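Side-chain contacts in interleukin-20 receptor subunit beta (PDB 6DF3), which pairs with IL20RA to form a receptor for IL19, IL20 and IL24, or with IL22RA1 for IL20 and IL24, the deposited chain being extracellular: residues Leu18-Val23 and Leu77-Thr82; Val133-Arg138 and Val156-Met161. The protein carries 1 engineered substitution. All coordinates share one frame; numbering follows the deposited sequence.

Overall arrangement
Interactions 1 and 2 lie in the two fibronectin type III domains of the extracellular part, on opposite sides of the chain's centre. Their centres are 48 Å apart, and their nearest atoms about 30 Å, so they do not touch. Each joins the two sheets of its own beta sandwich, a three-stranded one and a four-stranded one, and each places an aromatic ring between them. Interaction 1 is wholly buried and wholly apolar, with a tryptophan face against a valine methyl. Interaction 2 is also largely buried, but it runs out to a partly exposed glutamate and brings a tyrosine hydroxyl close to a backbone carbonyl.

Interaction 1 (Leu18-Val23 and Leu77-Thr82); sequences LMWSPV and LRVRAT
Trp20 holds CG between its backbone N and carbonyl carbon (chi1 53°), which lays one face of the indole against Val79. Across from it, Val79 has CG2 anti to its backbone N, a placement that directs this methyl at the ring. The methyl sits over one face of the indole, 3.8 Å from the centroid of the six-membered ring. It lies only 5° off the ring normal, a clear CH-pi contact. Trp20 CZ2 is the ring atom nearest to Val79 CG2, at 3.9 Å. Leu18 CG lies in the ring plane, at the edge of the same indole. The Leu18 side chain also reaches across, and its CD1 meets Leu77 CD1 at 4.3 Å. At the other end Val23 CG2 packs on Ala81 CB, also at 4.3 Å. Leu18, Trp20 and Val23 thus face Leu77, Val79 and Ala81 in order, with the two segments running 25° apart. Leu7 touches both Trp20 and Val79, and Tyr32 meets the indole edge-to-face. With an alanine here in place of the indole, the Val79 methyl would probably lose its aromatic face and a gap would be likely to open beside Leu7 and Val79. No hydrogen bond crosses between the segments. Between them the adhesion is therefore apolar, dispersion plus the CH-pi contact, in the buried core of the first fibronectin type III domain.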
loop_
_atom_site.group_PDB
_atom_site.type_symbol
_atom_site.label_atom_id
_atom_site.label_comp_id
_atom_site.label_asym_id
_atom_site.label_seq_id
_atom_site.Cartn_x
_atom_site.Cartn_y
_atom_site.Cartn_z
ATOM N N LEU C 18 18.485 16.138 5.609
ATOM C CA LEU C 18 18.927 17.432 5.084
ATOM C C LEU C 18 19.786 18.081 6.153
ATOM O O LEU C 18 19.490 17.879 7.338
ATOM C CB LEU C 18 17.737 18.318 4.733
ATOM C CG LEU C 18 18.044 19.745 4.235
ATOM C CD1 LEU C 18 18.720 19.625 2.894
ATOM C CD2 LEU C 18 16.772 20.558 4.142
ATOM N N MET C 19 20.863 18.792 5.759
ATOM C CA MET C 19 21.945 19.304 6.705
ATOM C C MET C 19 22.436 20.601 6.172
ATOM O O MET C 19 22.389 20.808 4.977
ATOM C CB MET C 19 23.190 18.414 6.852
ATOM C CG MET C 19 22.866 17.003 7.356
ATOM S SD MET C 19 24.202 15.752 7.339
ATOM C CE MET C 19 25.119 16.239 5.871
ATOM N N TRP C 20 22.842 21.471 7.076
ATOM C CA TRP C 20 23.329 22.790 6.720
ATOM C C TRP C 20 24.287 23.236 7.831
ATOM O O TRP C 20 24.308 22.634 8.891
ATOM C CB TRP C 20 22.146 23.754 6.487
ATOM C CG TRP C 20 21.160 23.816 7.630
ATOM C CD1 TRP C 20 21.230 24.634 8.679
ATOM C CD2 TRP C 20 19.971 23.029 7.821
ATOM N NE1 TRP C 20 20.187 24.428 9.532
ATOM C CE2 TRP C 20 19.389 23.446 9.031
ATOM C CE3 TRP C 20 19.348 22.027 7.095
ATOM C CZ2 TRP C 20 18.199 22.888 9.547
ATOM C CZ3 TRP C 20 18.170 21.448 7.605
ATOM C CH2 TRP C 20 17.600 21.897 8.820
ATOM N N SER C 21 25.087 24.273 7.579
ATOM C CA SER C 21 25.902 24.873 8.628
ATOM C C SER C 21 25.008 25.747 9.521
ATOM O O SER C 21 24.118 26.407 9.025
ATOM C CB SER C 21 26.995 25.782 8.067
ATOM O OG SER C 21 27.688 25.145 7.041
ATOM N N PRO C 22 25.278 25.766 10.831
ATOM C CA PRO C 22 24.437 26.573 11.684
ATOM C C PRO C 22 24.664 28.055 11.475
ATOM O O PRO C 22 25.788 28.482 11.220
ATOM C CB PRO C 22 24.885 26.166 13.092
ATOM C CG PRO C 22 26.299 25.738 12.915
ATOM C CD PRO C 22 26.267 24.995 11.623
ATOM N N VAL C 23 23.603 28.824 11.606
ATOM C CA VAL C 23 23.693 30.260 11.526
ATOM C C VAL C 23 24.125 30.792 12.881
ATOM O O VAL C 23 23.584 30.383 13.911
ATOM C CB VAL C 23 22.363 30.870 11.100
ATOM C CG1 VAL C 23 22.366 32.383 11.256
ATOM C CG2 VAL C 23 22.086 30.441 9.663
ATOM N N LEU C 77 14.496 21.244 -2.000
ATOM C CA LEU C 77 14.395 21.469 -0.569
ATOM C C LEU C 77 14.964 22.874 -0.287
ATOM O O LEU C 77 15.875 23.321 -0.962
ATOM C CB LEU C 77 15.205 20.409 0.120
ATOM C CG LEU C 77 14.584 19.005 0.112
ATOM C CD1 LEU C 77 15.686 17.998 0.376
ATOM C CD2 LEU C 77 13.553 18.966 1.216
ATOM N N ARG C 78 14.342 23.603 0.633
ATOM C CA ARG C 78 14.863 24.862 1.081
ATOM C C ARG C 78 14.715 25.038 2.577
ATOM O O ARG C 78 13.809 24.502 3.196
ATOM C CB ARG C 78 14.173 25.998 0.369
ATOM C CG ARG C 78 12.700 26.117 0.637
ATOM C CD ARG C 78 12.120 27.338 -0.094
ATOM N NE ARG C 78 10.786 27.637 0.371
ATOM C CZ ARG C 78 10.029 28.601 -0.137
ATOM N NH1 ARG C 78 10.475 29.395 -1.086
ATOM N NH2 ARG C 78 8.819 28.777 0.325
ATOM N N VAL C 79 15.573 25.831 3.151
ATOM C CA VAL C 79 15.589 25.982 4.601
ATOM C C VAL C 79 15.820 27.424 5.001
ATOM O O VAL C 79 16.495 28.164 4.302
ATOM C CB VAL C 79 16.660 25.098 5.224
ATOM C CG1 VAL C 79 18.041 25.532 4.754
ATOM C CG2 VAL C 79 16.586 25.121 6.760
ATOM N N ARG C 80 15.241 27.849 6.109
ATOM C CA ARG C 80 15.541 29.194 6.592
ATOM C C ARG C 80 15.648 29.196 8.094
ATOM O O ARG C 80 15.234 28.252 8.759
ATOM C CB ARG C 80 14.478 30.185 6.128
ATOM C CG ARG C 80 13.140 30.122 6.871
ATOM C CD ARG C 80 12.148 31.183 6.405
ATOM N NE ARG C 80 10.818 30.845 6.910
ATOM C CZ ARG C 80 9.693 31.494 6.608
ATOM N NH1 ARG C 80 9.700 32.566 5.829
ATOM N NH2 ARG C 80 8.540 31.054 7.112
ATOM N N ALA C 81 16.199 30.280 8.620
ATOM C CA ALA C 81 16.405 30.410 10.029
ATOM C C ALA C 81 15.492 31.486 10.566
ATOM O O ALA C 81 15.212 32.445 9.869
ATOM C CB ALA C 81 17.848 30.761 10.291
ATOM N N THR C 82 15.023 31.268 11.796
ATOM C CA THR C 82 14.219 32.222 12.573
ATOM C C THR C 82 14.817 32.489 13.962
ATOM O O THR C 82 15.466 31.621 14.587
ATOM C CB THR C 82 12.741 31.772 12.795
ATOM O OG1 THR C 82 12.663 30.357 13.026
ATOM C CG2 THR C 82 11.877 32.115 11.586
#

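Interaction 2 (Val133-Arg138 and Val156-Met161)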
loop_
_atom_site.group_PDB
_atom_site.type_symbol
_atom_site.label_atom_id
_atom_site.label_comp_id
_atom_site.label_asym_id
_atom_site.label_seq_id
_atom_site.Cartn_x
_atom_site.Cartn_y
_atom_site.Cartn_z
ATOM N N VAL C 133 19.240 -13.784 0.404
ATOM C CA VAL C 133 20.248 -14.532 1.155
ATOM C C VAL C 133 20.689 -15.669 0.264
ATOM O O VAL C 133 19.867 -16.450 -0.190
ATOM C CB VAL C 133 19.718 -15.046 2.511
ATOM C CG1 VAL C 133 20.826 -15.709 3.317
ATOM C CG2 VAL C 133 19.143 -13.882 3.309
ATOM N N ALA C 134 21.984 -15.712 -0.025
ATOM C CA ALA C 134 22.595 -16.807 -0.779
ATOM C C ALA C 134 23.248 -17.686 0.231
ATOM O O ALA C 134 23.913 -17.181 1.161
ATOM C CB ALA C 134 23.635 -16.306 -1.772
ATOM N N TYR C 135 23.008 -18.995 0.075
ATOM C CA TYR C 135 23.690 -19.991 0.867
ATOM C C TYR C 135 23.979 -21.290 0.094
ATOM O O TYR C 135 23.264 -21.655 -0.857
ATOM C CB TYR C 135 22.915 -20.276 2.161
ATOM C CG TYR C 135 21.530 -20.923 2.035
ATOM C CD1 TYR C 135 21.330 -22.337 2.010
ATOM C CD2 TYR C 135 20.415 -20.113 2.010
ATOM C CE1 TYR C 135 20.034 -22.863 1.912
ATOM C CE2 TYR C 135 19.147 -20.623 1.923
ATOM C CZ TYR C 135 18.945 -21.964 1.881
ATOM O OH TYR C 135 17.604 -22.255 1.808
ATOM N N TRP C 136 25.028 -21.978 0.541
ATOM C CA TRP C 136 25.553 -23.160 -0.146
ATOM C C TRP C 136 26.364 -24.036 0.814
ATOM O O TRP C 136 26.902 -23.562 1.824
ATOM C CB TRP C 136 26.418 -22.753 -1.362
ATOM C CG TRP C 136 27.709 -21.969 -1.027
ATOM C CD1 TRP C 136 28.949 -22.500 -0.741
ATOM C CD2 TRP C 136 27.868 -20.541 -0.969
ATOM N NE1 TRP C 136 29.854 -21.495 -0.490
ATOM C CE2 TRP C 136 29.221 -20.285 -0.629
ATOM C CE3 TRP C 136 26.995 -19.455 -1.161
ATOM C CZ2 TRP C 136 29.721 -19.004 -0.473
ATOM C CZ3 TRP C 136 27.487 -18.165 -1.005
ATOM C CH2 TRP C 136 28.847 -17.948 -0.661
ATOM N N ARG C 137 26.427 -25.317 0.487
ATOM C CA ARG C 137 27.336 -26.232 1.138
ATOM C C ARG C 137 28.718 -25.947 0.541
ATOM O O ARG C 137 28.835 -25.892 -0.679
ATOM C CB ARG C 137 26.885 -27.655 0.836
ATOM C CG ARG C 137 27.504 -28.725 1.700
ATOM C CD ARG C 137 26.960 -30.084 1.295
ATOM N NE ARG C 137 27.675 -31.151 1.958
ATOM C CZ ARG C 137 27.468 -31.584 3.203
ATOM N NH1 ARG C 137 26.542 -31.028 3.976
ATOM N NH2 ARG C 137 28.207 -32.600 3.672
ATOM N N ARG C 138 29.747 -25.750 1.370
ATOM C CA ARG C 138 31.094 -25.400 0.860
ATOM C C ARG C 138 31.945 -26.618 0.390
ATOM O O ARG C 138 32.888 -27.076 1.072
ATOM C CB ARG C 138 31.864 -24.545 1.877
ATOM C CG ARG C 138 33.104 -23.850 1.300
ATOM C CD ARG C 138 34.363 -24.164 2.108
ATOM N NE ARG C 138 34.508 -23.226 3.223
ATOM C CZ ARG C 138 34.952 -23.510 4.452
ATOM N NH1 ARG C 138 35.299 -24.735 4.816
ATOM N NH2 ARG C 138 35.016 -22.527 5.348
ATOM N N VAL C 156 15.293 -16.305 11.382
ATOM C CA VAL C 156 14.715 -17.181 10.396
ATOM C C VAL C 156 15.639 -18.389 10.025
ATOM O O VAL C 156 16.832 -18.243 9.787
ATOM C CB VAL C 156 14.372 -16.369 9.150
ATOM C CG1 VAL C 156 13.830 -17.268 8.054
ATOM C CG2 VAL C 156 13.333 -15.317 9.501
ATOM N N HIS C 157 15.046 -19.584 10.027
ATOM C CA HIS C 157 15.611 -20.797 9.431
ATOM C C HIS C 157 15.941 -20.662 7.936
ATOM O O HIS C 157 15.121 -20.202 7.137
ATOM C CB HIS C 157 14.596 -21.890 9.592
ATOM C CG HIS C 157 15.065 -23.238 9.160
ATOM N ND1 HIS C 157 14.795 -23.746 7.910
ATOM C CD2 HIS C 157 15.750 -24.198 9.819
ATOM C CE1 HIS C 157 15.303 -24.962 7.814
ATOM N NE2 HIS C 157 15.911 -25.251 8.953
ATOM N N LEU C 158 17.157 -21.052 7.576
ATOM C CA LEU C 158 17.610 -21.175 6.171
ATOM C C LEU C 158 17.583 -22.600 5.593
ATOM O O LEU C 158 16.973 -22.862 4.560
ATOM C CB LEU C 158 19.061 -20.710 6.069
ATOM C CG LEU C 158 19.309 -19.243 6.296
ATOM C CD1 LEU C 158 20.813 -19.051 6.149
ATOM C CD2 LEU C 158 18.506 -18.416 5.307
ATOM N N GLU C 159 18.308 -23.492 6.244
ATOM C CA GLU C 159 18.528 -24.832 5.745
ATOM C C GLU C 159 18.837 -25.713 6.964
ATOM O O GLU C 159 19.399 -25.232 7.953
ATOM C CB GLU C 159 19.667 -24.812 4.702
ATOM C CG GLU C 159 20.065 -26.159 4.065
ATOM C CD GLU C 159 18.861 -26.852 3.444
ATOM O OE1 GLU C 159 18.278 -26.351 2.457
ATOM O OE2 GLU C 159 18.446 -27.873 3.985
ATOM N N THR C 160 18.400 -26.974 6.926
ATOM C CA THR C 160 18.919 -27.983 7.848
ATOM C C THR C 160 20.142 -28.578 7.178
ATOM O O THR C 160 20.102 -28.936 6.003
ATOM C CB THR C 160 17.895 -29.098 8.195
ATOM O OG1 THR C 160 16.894 -28.537 9.050
ATOM C CG2 THR C 160 18.572 -30.291 8.916
ATOM N N MET C 161 21.210 -28.720 7.951
ATOM C CA MET C 161 22.516 -29.015 7.404
ATOM C C MET C 161 22.741 -30.495 7.443
ATOM O O MET C 161 22.080 -31.182 8.203
ATOM C CB MET C 161 23.576 -28.296 8.226
ATOM C CG MET C 161 23.384 -26.777 8.222
ATOM S SD MET C 161 24.775 -25.853 8.905
ATOM C CE MET C 161 24.786 -26.500 10.589
#
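The side chains of Tyr135 and Leu158 lie alongside one another and point opposite ways. The Tyr135 ring carries Leu158 CB over one face, 4.1 Å above its plane and nearer the ring's margin than its centre. Leu158 CD2 lies 4.1 Å from Tyr135 CE2, near the same ring. The same CD2 meets Val133 CG1, also at 4.1 Å, where the two side chains stand roughly perpendicular. Leu158 is thus shared by Val133 and Tyr135. Further along the tyrosine, OH comes within 2.9 Å of Leu158 O. Glu159 comes at Tyr135 nearly crosswise and approaches the ring obliquely. Its CB is 3.4 Å from Tyr135 CE1. Glu159 CG stands anti to the backbone N, and a bend at chi2 (55°) turns the carboxylate back beside the ring. The carboxylate and ring planes are 52° apart. Glu159 is partly exposed, at the margin of the contact, while Val133, Tyr135 and Leu158 are buried. The strands 133-137 and 156-160 run in nearly the same direction, 27° apart, with their axes 8.7 Å from each other. They belong to different sheets of the second fibronectin type III domain. On the three-stranded side Ile120 of strand 117-122 touches both Val133 and Leu158, and on the four-stranded side Val169 of strand 167-175 packs against Tyr135.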